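Local coordinates for CD8 alpha antigen (Sus scrofa, PDB 5EDX), which forms a homodimer of immunoglobulin-like domains and probably acts as a T-cell co-receptor that engages MHC class I molecules, at residues E8-S13 with V18-E23. Residues are numbered along the deposited sequence; the frame is centred on the assembly and turned at random.
Sequences EMVQAS and VKLRCE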
ATOM      1  N   GLU A   8     -16.236  -7.251   4.653  1.00 22.34           N
ATOM      2  CA  GLU A   8     -15.290  -6.156   4.842  1.00 22.56           C
ATOM      3  C   GLU A   8     -15.310  -5.567   6.247  1.00 20.39           C
ATOM      4  O   GLU A   8     -14.430  -4.783   6.600  1.00 19.06           O
ATOM      5  CB  GLU A   8     -15.541  -5.041   3.816  1.00 28.26           C
ATOM      6  CG  GLU A   8     -16.905  -4.365   3.946  1.00 47.36           C
ATOM      7  CD  GLU A   8     -16.949  -2.972   3.324  1.00 60.44           C
ATOM      8  OE1 GLU A   8     -17.606  -2.083   3.909  1.00 55.71           O
ATOM      9  OE2 GLU A   8     -16.325  -2.763   2.261  1.00 55.03           O
ATOM     10  N   MET A   9     -16.312  -5.930   7.044  1.00 21.46           N
ATOM     11  CA  MET A   9     -16.403  -5.396   8.402  1.00 23.60           C
ATOM     12  C   MET A   9     -16.502  -6.524   9.431  1.00 26.90           C
ATOM     13  O   MET A   9     -17.476  -7.279   9.449  1.00 23.79           O
ATOM     14  CB  MET A   9     -17.584  -4.426   8.529  1.00 26.06           C
ATOM     15  CG  MET A   9     -17.417  -3.404   9.646  1.00 41.45           C
ATOM     16  SD  MET A   9     -16.905  -1.766   9.077  1.00 62.05           S
ATOM     17  CE  MET A   9     -16.100  -2.154   7.520  1.00 40.86           C
ATOM     18  N   VAL A  10     -15.483  -6.635  10.278  1.00 16.56           N
ATOM     19  CA  VAL A  10     -15.387  -7.734  11.224  1.00 17.99           C
ATOM     20  C   VAL A  10     -15.253  -7.216  12.653  1.00 18.71           C
ATOM     21  O   VAL A  10     -14.482  -6.290  12.917  1.00 14.04           O
ATOM     22  CB  VAL A  10     -14.172  -8.637  10.894  1.00 18.69           C
ATOM     23  CG1 VAL A  10     -14.030  -9.744  11.922  1.00 20.49           C
ATOM     24  CG2 VAL A  10     -14.298  -9.210   9.479  1.00 24.08           C
ATOM     25  N   GLN A  11     -16.018  -7.804  13.570  1.00 17.40           N
ATOM     26  CA  GLN A  11     -15.859  -7.527  14.993  1.00 18.20           C
ATOM     27  C   GLN A  11     -15.276  -8.750  15.679  1.00 21.07           C
ATOM     28  O   GLN A  11     -15.753  -9.868  15.480  1.00 26.53           O
ATOM     29  CB  GLN A  11     -17.196  -7.176  15.643  1.00 28.79           C
ATOM     30  CG  GLN A  11     -17.811  -5.870  15.184  1.00 37.53           C
ATOM     31  CD  GLN A  11     -19.032  -5.496  16.005  1.00 60.45           C
ATOM     32  OE1 GLN A  11     -18.963  -5.403  17.233  1.00 50.63           O
ATOM     33  NE2 GLN A  11     -20.158  -5.284  15.331  1.00 65.75           N
ATOM     34  N   ALA A  12     -14.243  -8.541  16.485  1.00 18.51           N
ATOM     35  CA  ALA A  12     -13.587  -9.644  17.175  1.00 18.66           C
ATOM     36  C   ALA A  12     -13.277  -9.255  18.607  1.00 21.32           C
ATOM     37  O   ALA A  12     -12.896  -8.121  18.873  1.00 21.70           O
ATOM     38  CB  ALA A  12     -12.307 -10.027  16.455  1.00 19.92           C
ATOM     39  N   SER A  13     -13.428 -10.199  19.530  1.00 18.81           N
ATOM     40  CA  SER A  13     -13.073  -9.942  20.922  1.00 21.23           C
ATOM     41  C   SER A  13     -11.661 -10.448  21.180  1.00 15.36           C
ATOM     42  O   SER A  13     -11.122 -11.230  20.390  1.00 16.33           O
ATOM     43  CB  SER A  13     -14.079 -10.598  21.872  1.00 25.66           C
ATOM     44  OG  SER A  13     -14.186 -11.986  21.620  1.00 37.99           O
ATOM     45  N   VAL A  18      -9.606 -14.905  14.038  1.00 13.80           N
ATOM     46  CA  VAL A  18     -10.223 -14.233  12.897  1.00 14.92           C
ATOM     47  C   VAL A  18      -9.574 -14.720  11.606  1.00 13.45           C
ATOM     48  O   VAL A  18      -8.351 -14.764  11.504  1.00 12.63           O
ATOM     49  CB  VAL A  18     -10.063 -12.698  13.007  1.00 12.78           C
ATOM     50  CG1 VAL A  18     -10.611 -12.000  11.775  1.00 14.31           C
ATOM     51  CG2 VAL A  18     -10.755 -12.183  14.257  1.00 16.07           C
ATOM     52  N   LYS A  19     -10.390 -15.094  10.624  1.00  9.81           N
ATOM     53  CA  LYS A  19      -9.864 -15.572   9.347  1.00 12.57           C
ATOM     54  C   LYS A  19     -10.377 -14.702   8.203  1.00 13.10           C
ATOM     55  O   LYS A  19     -11.589 -14.552   8.020  1.00 13.20           O
ATOM     56  CB  LYS A  19     -10.243 -17.038   9.126  1.00 15.70           C
ATOM     57  CG  LYS A  19      -9.740 -17.628   7.811  1.00 15.66           C
ATOM     58  CD  LYS A  19      -9.822 -19.147   7.864  1.00 20.73           C
ATOM     59  CE  LYS A  19      -9.209 -19.783   6.632  1.00 22.50           C
ATOM     60  NZ  LYS A  19      -9.123 -21.263   6.791  1.00 23.77           N
ATOM     61  N   LEU A  20      -9.448 -14.117   7.450  1.00 10.15           N
ATOM     62  CA  LEU A  20      -9.783 -13.232   6.342  1.00 11.06           C
ATOM     63  C   LEU A  20      -9.434 -13.890   5.014  1.00 13.64           C
ATOM     64  O   LEU A  20      -8.504 -14.686   4.950  1.00 11.41           O
ATOM     65  CB  LEU A  20      -8.995 -11.929   6.463  1.00 11.75           C
ATOM     66  CG  LEU A  20      -9.084 -11.192   7.799  1.00  8.10           C
ATOM     67  CD1 LEU A  20      -8.201  -9.940   7.750  1.00 11.63           C
ATOM     68  CD2 LEU A  20     -10.527 -10.835   8.140  1.00 11.65           C
ATOM     69  N   ARG A  21     -10.168 -13.548   3.959  1.00 11.12           N
ATOM     70  CA  ARG A  21      -9.927 -14.140   2.645  1.00 11.93           C
ATOM     71  C   ARG A  21      -9.895 -13.086   1.543  1.00 11.18           C
ATOM     72  O   ARG A  21     -10.738 -12.183   1.511  1.00 11.37           O
ATOM     73  CB  ARG A  21     -11.018 -15.168   2.327  1.00 12.32           C
ATOM     74  CG  ARG A  21     -10.768 -15.971   1.048  1.00 13.76           C
ATOM     75  CD  ARG A  21     -11.965 -16.859   0.715  1.00 19.75           C
ATOM     76  NE  ARG A  21     -13.130 -16.054   0.369  1.00 24.52           N
ATOM     77  CZ  ARG A  21     -14.196 -15.895   1.147  1.00 31.21           C
ATOM     78  NH1 ARG A  21     -15.200 -15.129   0.741  1.00 33.01           N
ATOM     79  NH2 ARG A  21     -14.263 -16.508   2.323  1.00 35.07           N
ATOM     80  N   CYS A  22      -8.914 -13.191   0.652  1.00 12.02           N
ATOM     81  CA  CYS A  22      -8.979 -12.473  -0.616  1.00 10.77           C
ATOM     82  C   CYS A  22      -8.752 -13.456  -1.752  1.00 13.85           C
ATOM     83  O   CYS A  22      -7.776 -14.196  -1.755  1.00 13.74           O
ATOM     84  CB  CYS A  22      -8.003 -11.283  -0.680  1.00 19.77           C
ATOM     85  SG  CYS A  22      -6.227 -11.648  -0.745  1.00 31.03           S
ATOM     86  N   GLU A  23      -9.687 -13.478  -2.693  1.00 14.62           N
ATOM     87  CA  GLU A  23      -9.566 -14.309  -3.881  1.00 13.14           C
ATOM     88  C   GLU A  23      -9.087 -13.429  -5.017  1.00 11.46           C
ATOM     89  O   GLU A  23      -9.646 -12.365  -5.265  1.00 13.82           O
ATOM     90  CB  GLU A  23     -10.911 -14.964  -4.241  1.00 12.92           C
ATOM     91  CG  GLU A  23     -10.835 -15.872  -5.477  1.00 13.58           C
ATOM     92  CD  GLU A  23     -12.176 -16.489  -5.871  1.00 21.97           C
ATOM     93  OE1 GLU A  23     -12.188 -17.330  -6.794  1.00 31.15           O
ATOM     94  OE2 GLU A  23     -13.213 -16.138  -5.278  1.00 21.04           O
TER
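Val10 and Ala12 meet Val18 and Leu20 entirely through methyl groups; no ring, amide or charged plane takes part across the contact. Each valine has CG1 anti to its own backbone N (chi1 177° in Val10, 176° in Val18). The two side chains pass each other in opposite directions, and these methyls meet at 4.1 Å, Val10 CG1 against Val18 CG1. The other branches diverge to separate partners. Val18 CG2 presses on Ala12 CB at 3.4 Å, closer than usual carbon contact, and Val10 CG2 faces Leu20 CD2 at 4.3 Å. The CB of Leu20 does not aim across the gap; with CD1 continuing the extended chain (chi2 178°), it is the other branch, CD2, that turns to Val10.

Main-chain pairing binds each side to a different sheet: Val10 and Ala12 to Phe111 of strand 101-111, Val18 to Leu81 of strand 76-81. The contact therefore joins the two layers of a V-set sandwich near the edge where strand 9-11 lies. Phe84 lies against Ala12, and Trp35 continues the apolar core beyond Leu20 towards the Cys22-Cys94 disulfide. With only methyl surfaces meeting, cohesion between the segments probably rests on dispersion and the exclusion of water, while the backbone hydrogen bonds of Val10, Ala12 and Val18 lie within their own sheets.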